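PDB 1ZUD: adenylyltransferase thiF from Escherichia coli, which catalyses the ATP-dependent adenylation of the C-terminal glycine carboxylate of the sulfur carrier protein ThiS, a step in thiamin biosynthesis. Local coordinates for residues L55-D61 and L100-R106; V122-T126 and Q201-A205. All blocks are in the same frame, centred on the assembly; numbering follows the deposited sequence.

Interaction 1 (L55-D61 and L100-R106)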
loop_
_atom_site.group_PDB
_atom_site.type_symbol
_atom_site.label_atom_id
_atom_site.label_comp_id
_atom_site.label_asym_id
_atom_site.label_seq_id
_atom_site.Cartn_x
_atom_site.Cartn_y
_atom_site.Cartn_z
ATOM N N LEU C 55 0.422 8.120 -20.989
ATOM C CA LEU C 55 0.099 8.686 -19.687
ATOM C C LEU C 55 -0.020 10.180 -19.853
ATOM O O LEU C 55 0.896 10.841 -20.379
ATOM C CB LEU C 55 1.197 8.449 -18.634
ATOM C CG LEU C 55 1.495 7.054 -18.178
ATOM C CD1 LEU C 55 2.671 7.119 -17.172
ATOM C CD2 LEU C 55 0.227 6.462 -17.521
ATOM N N VAL C 56 -1.135 10.724 -19.395
ATOM C CA VAL C 56 -1.324 12.159 -19.439
ATOM C C VAL C 56 -1.187 12.617 -17.982
ATOM O O VAL C 56 -1.863 12.102 -17.093
ATOM C CB VAL C 56 -2.714 12.494 -20.111
ATOM C CG1 VAL C 56 -2.886 14.017 -20.277
ATOM C CG2 VAL C 56 -2.740 11.897 -21.555
ATOM N N LEU C 57 -0.295 13.587 -17.742
ATOM C CA LEU C 57 0.063 14.008 -16.391
ATOM C C LEU C 57 -0.331 15.452 -16.254
ATOM O O LEU C 57 0.267 16.313 -16.864
ATOM C CB LEU C 57 1.592 13.806 -16.218
ATOM C CG LEU C 57 2.162 12.442 -16.747
ATOM C CD1 LEU C 57 3.607 12.568 -17.273
ATOM C CD2 LEU C 57 2.128 11.407 -15.618
ATOM N N ALA C 58 -1.319 15.712 -15.417
ATOM C CA ALA C 58 -1.824 17.077 -15.255
ATOM C C ALA C 58 -1.581 17.579 -13.827
ATOM O O ALA C 58 -1.922 16.890 -12.846
ATOM C CB ALA C 58 -3.368 17.080 -15.589
ATOM N N ASP C 59 -0.990 18.765 -13.695
ATOM C CA ASP C 59 -0.800 19.356 -12.364
ATOM C C ASP C 59 -0.481 20.836 -12.594
ATOM O O ASP C 59 0.156 21.177 -13.582
ATOM C CB ASP C 59 0.354 18.668 -11.597
ATOM C CG ASP C 59 0.394 19.037 -10.066
ATOM O OD1 ASP C 59 -0.147 18.288 -9.190
ATOM O OD2 ASP C 59 0.981 20.095 -9.730
ATOM N N ASP C 60 -0.937 21.705 -11.701
ATOM C CA ASP C 60 -0.652 23.110 -11.875
ATOM C C ASP C 60 0.423 23.653 -10.924
ATOM O O ASP C 60 0.616 24.852 -10.906
ATOM C CB ASP C 60 -1.927 23.936 -11.709
ATOM C CG ASP C 60 -2.448 23.917 -10.271
ATOM O OD1 ASP C 60 -2.000 23.071 -9.447
ATOM O OD2 ASP C 60 -3.320 24.757 -9.965
ATOM N N ASP C 61 1.123 22.801 -10.162
ATOM C CA ASP C 61 2.120 23.288 -9.198
ATOM C C ASP C 61 3.565 23.229 -9.692
ATOM O O ASP C 61 3.821 22.644 -10.700
ATOM C CB ASP C 61 2.050 22.462 -7.921
ATOM C CG ASP C 61 0.784 22.730 -7.118
ATOM O OD1 ASP C 61 0.083 21.750 -6.771
ATOM O OD2 ASP C 61 0.498 23.917 -6.823
ATOM N N LEU C 100 4.420 10.191 -23.207
ATOM C CA LEU C 100 4.192 10.927 -21.949
ATOM C C LEU C 100 3.765 12.355 -22.209
ATOM O O LEU C 100 4.544 13.146 -22.673
ATOM C CB LEU C 100 5.450 10.878 -21.057
ATOM C CG LEU C 100 5.874 9.473 -20.560
ATOM C CD1 LEU C 100 7.268 9.542 -19.886
ATOM C CD2 LEU C 100 4.828 8.903 -19.564
ATOM N N THR C 101 2.514 12.686 -21.887
ATOM C CA THR C 101 1.991 14.018 -22.145
ATOM C C THR C 101 1.827 14.879 -20.892
ATOM O O THR C 101 1.174 14.473 -19.932
ATOM C CB THR C 101 0.631 13.869 -22.870
ATOM O OG1 THR C 101 0.860 13.161 -24.081
ATOM C CG2 THR C 101 -0.030 15.227 -23.161
ATOM N N ALA C 102 2.417 16.069 -20.927
ATOM C CA ALA C 102 2.388 17.015 -19.801
ATOM C C ALA C 102 1.361 18.082 -19.956
ATOM O O ALA C 102 1.368 18.772 -20.962
ATOM C CB ALA C 102 3.788 17.732 -19.657
ATOM N N LEU C 103 0.487 18.244 -18.970
ATOM C CA LEU C 103 -0.513 19.344 -18.989
ATOM C C LEU C 103 -0.291 20.153 -17.707
ATOM O O LEU C 103 -0.709 19.728 -16.598
ATOM C CB LEU C 103 -1.964 18.815 -18.960
ATOM C CG LEU C 103 -2.318 17.821 -20.076
ATOM C CD1 LEU C 103 -3.808 17.406 -19.982
ATOM C CD2 LEU C 103 -2.094 18.486 -21.422
ATOM N N GLN C 104 0.369 21.301 -17.827
ATOM C CA GLN C 104 0.617 22.122 -16.644
ATOM C C GLN C 104 -0.629 23.002 -16.461
ATOM O O GLN C 104 -0.665 24.163 -16.879
ATOM C CB GLN C 104 1.851 23.000 -16.831
ATOM C CG GLN C 104 2.280 23.766 -15.570
ATOM C CD GLN C 104 2.757 22.865 -14.424
ATOM O OE1 GLN C 104 3.123 21.691 -14.615
ATOM N NE2 GLN C 104 2.757 23.419 -13.227
ATOM N N GLN C 105 -1.672 22.436 -15.884
ATOM C CA GLN C 105 -2.848 23.229 -15.702
ATOM C C GLN C 105 -3.762 22.576 -14.667
ATOM O O GLN C 105 -3.536 21.419 -14.254
ATOM C CB GLN C 105 -3.526 23.445 -17.085
ATOM C CG GLN C 105 -4.174 22.210 -17.638
ATOM C CD GLN C 105 -4.778 22.400 -19.019
ATOM O OE1 GLN C 105 -4.155 22.075 -20.025
ATOM N NE2 GLN C 105 -6.000 22.931 -19.069
ATOM N N ARG C 106 -4.744 23.350 -14.203
ATOM C CA ARG C 106 -5.748 22.887 -13.238
ATOM C C ARG C 106 -6.860 22.570 -14.209
ATOM O O ARG C 106 -7.526 23.472 -14.714
ATOM C CB ARG C 106 -6.186 24.017 -12.288
ATOM C CG ARG C 106 -7.270 23.591 -11.263
ATOM C CD ARG C 106 -7.571 24.711 -10.266
ATOM N NE ARG C 106 -8.626 24.386 -9.303
ATOM C CZ ARG C 106 -9.937 24.388 -9.567
ATOM N NH1 ARG C 106 -10.386 24.700 -10.781
ATOM N NH2 ARG C 106 -10.809 24.093 -8.602
HETATM O O HOH W 1 2.756 26.266 -11.240
#

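Interaction 2 (V122-T126 and Q201-A205)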
loop_
_atom_site.group_PDB
_atom_site.type_symbol
_atom_site.label_atom_id
_atom_site.label_comp_id
_atom_site.label_asym_id
_atom_site.label_seq_id
_atom_site.Cartn_x
_atom_site.Cartn_y
_atom_site.Cartn_z
ATOM N N VAL C 122 -9.335 7.197 -15.501
ATOM C CA VAL C 122 -8.822 8.415 -14.878
ATOM C C VAL C 122 -8.387 8.138 -13.427
ATOM O O VAL C 122 -9.093 7.433 -12.674
ATOM C CB VAL C 122 -9.927 9.519 -14.896
ATOM C CG1 VAL C 122 -9.469 10.802 -14.083
ATOM C CG2 VAL C 122 -10.288 9.878 -16.335
ATOM N N LEU C 123 -7.215 8.655 -13.041
ATOM C CA LEU C 123 -6.806 8.536 -11.633
ATOM C C LEU C 123 -6.950 9.912 -11.021
ATOM O O LEU C 123 -6.316 10.896 -11.484
ATOM C CB LEU C 123 -5.355 8.083 -11.446
ATOM C CG LEU C 123 -4.770 6.783 -11.945
ATOM C CD1 LEU C 123 -3.700 6.236 -10.964
ATOM C CD2 LEU C 123 -5.848 5.810 -12.188
ATOM N N ASP C 124 -7.843 10.013 -10.034
ATOM C CA ASP C 124 -8.044 11.271 -9.303
ATOM C C ASP C 124 -7.040 11.283 -8.121
ATOM O O ASP C 124 -7.208 10.584 -7.144
ATOM C CB ASP C 124 -9.469 11.389 -8.761
ATOM C CG ASP C 124 -9.626 12.500 -7.706
ATOM O OD1 ASP C 124 -8.772 13.420 -7.599
ATOM O OD2 ASP C 124 -10.633 12.445 -6.959
ATOM N N CYS C 125 -6.008 12.102 -8.256
ATOM C CA CYS C 125 -4.967 12.207 -7.247
ATOM C C CYS C 125 -4.888 13.661 -6.799
ATOM O O CYS C 125 -3.796 14.175 -6.529
ATOM C CB CYS C 125 -3.647 11.801 -7.858
ATOM S SG CYS C 125 -3.628 10.156 -8.527
ATOM N N THR C 126 -6.040 14.329 -6.729
ATOM C CA THR C 126 -6.063 15.753 -6.371
ATOM C C THR C 126 -6.222 15.973 -4.865
ATOM O O THR C 126 -6.199 15.022 -4.092
ATOM C CB THR C 126 -7.163 16.566 -7.180
ATOM O OG1 THR C 126 -8.484 16.061 -6.884
ATOM C CG2 THR C 126 -6.894 16.447 -8.679
ATOM N N GLN C 201 -3.753 2.768 -6.394
ATOM C CA GLN C 201 -4.447 3.299 -7.557
ATOM C C GLN C 201 -3.804 2.719 -8.829
ATOM O O GLN C 201 -4.512 2.332 -9.734
ATOM C CB GLN C 201 -4.323 4.818 -7.618
ATOM C CG GLN C 201 -5.195 5.497 -6.598
ATOM C CD GLN C 201 -5.109 6.991 -6.757
ATOM O OE1 GLN C 201 -4.175 7.597 -6.241
ATOM N NE2 GLN C 201 -6.062 7.589 -7.483
ATOM N N ALA C 202 -2.466 2.697 -8.924
ATOM C CA ALA C 202 -1.824 2.096 -10.120
ATOM C C ALA C 202 -2.238 0.617 -10.303
ATOM O O ALA C 202 -2.495 0.144 -11.420
ATOM C CB ALA C 202 -0.201 2.196 -9.978
ATOM N N LEU C 203 -2.202 -0.133 -9.209
ATOM C CA LEU C 203 -2.588 -1.523 -9.221
ATOM C C LEU C 203 -4.023 -1.667 -9.821
ATOM O O LEU C 203 -4.269 -2.522 -10.669
ATOM C CB LEU C 203 -2.646 -2.096 -7.790
ATOM C CG LEU C 203 -2.206 -3.571 -7.551
ATOM C CD1 LEU C 203 -2.898 -4.086 -6.282
ATOM C CD2 LEU C 203 -2.386 -4.535 -8.729
ATOM N N GLU C 204 -4.960 -0.866 -9.336
ATOM C CA GLU C 204 -6.361 -0.976 -9.827
ATOM C C GLU C 204 -6.399 -0.652 -11.334
ATOM O O GLU C 204 -7.137 -1.253 -12.113
ATOM C CB GLU C 204 -7.252 -0.003 -8.999
ATOM C CG GLU C 204 -7.419 -0.470 -7.524
ATOM C CD GLU C 204 -7.884 -1.923 -7.416
ATOM O OE1 GLU C 204 -7.464 -2.669 -6.486
ATOM O OE2 GLU C 204 -8.672 -2.338 -8.293
ATOM N N ALA C 205 -5.564 0.283 -11.760
ATOM C CA ALA C 205 -5.538 0.665 -13.173
ATOM C C ALA C 205 -5.038 -0.443 -14.067
ATOM O O ALA C 205 -5.580 -0.689 -15.156
ATOM C CB ALA C 205 -4.672 1.937 -13.393
#

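Interaction 1 (L55-D61 and L100-R106)
Asp59 O lies over one face of the Gln104 amide, 3.2 Å from CD, and Asp61 O sits at its NE2 edge. NE2 donates to Asp61 O at 2.8 Å; the acceptor lies nearly in the amide plane, yet the N-H arrives from above the carbonyl, 48° out of its plane. With CG anti to the backbone N (chi1 -173°) and a bend at chi2, the chain of Gln104 folds back to the turn 59-61, while OE1 accepts from Ser84. A water bound to Asp60 O makes a weak bond to NE2. The carboxylate of Asp59 is used within its own loop and beyond: OD2 takes the backbone N-H of Asp61 in an Asx turn, and OD1 that of Leu36. Upstream, strands 55-58 and 100-103 run parallel, joined by alternating backbone bonds such as Leu57 N to Thr101 O (2.8 Å). On one sheet face Val56 CG1 meets Leu103 CD1 at 3.5 Å, and Ala58 CB lies 4.0 Å from Leu103 CB. On the other, Leu100 CD2 lies alongside Leu55 CD1 at 3.7 Å, beneath helices 40-50 and 83-94. Asp59, an ATP-binding residue, comes just after the paired strand residues, next to the glycine-rich turn that follows strand 30-34, an acidic position characteristic of Rossmann-type nucleotide sites.

Interaction 2 (V122-T126 and Q201-A205)
Leu123 overlaps the aliphatic part of Gln201, and the two side chains run alongside in opposite senses. Leu123 CD1 rests on Gln201 CB at 3.7 Å, and the other methyl, CD2, reaches Ala205 CB one helical turn later, at 4.2 Å. One leucine therefore spans positions one turn apart on the same side of helix 201-205, its branches divided between them. Gln201 reaches back across the strand end. Extended beyond CG (chi2 -176°), it carries its amide past the leucine to the backbone of Asp124 and the thiol of Cys125. NE2 donates to Asp124 O at 3.2 Å, but from well above the carbonyl plane, 66° out of it, and with an N-H...O angle of 142° the bond is bent. The same nitrogen is also bonded to Ile147 O of the adjoining strand, so the amide nitrogen bridges two strands. OE1, buried here, lies 3.5 Å from Cys125 SG. At the end of the strand, Asp124 OD1 accepts the N-H of Thr126 in an Asx turn and its OG1 as well, while OD2 is held by Arg132 and Thr148. The contact is buried near the centre of the chain: segment 201-205 of helix 191-210 runs nearly antiparallel to strand residues 122-124, and strand 121-124 lies between strands 30-34 and 146-152. Helix 40-50 touches Leu123 and Ala202, and the second subunit meets helix 191-210 through its Pro192 and Phe222.

In the fold
Both interactions reach one mixed sheet within the ThiF family region, and all of interaction 1 precedes interaction 2 in the sequence. Their centres are 14 Å apart and their nearest atoms about 6 Å. Strand 30-34 lies between them, pairing with 54-58 on one side and 121-124 on the other. Interaction 1 joins 99-103, an edge strand within the chain, to 54-58; interaction 2 packs helix 191-210 on the sheet near the chain's centre. Helix 40-50 reaches both, through Leu55 and Leu57 in the first, Leu123 and Ala202 in the second. Asp59 belongs to the ATP site, the side chain of Asp124 lies about 6 Å from that of its Thr131, and residues 202-204 also touch the second subunit.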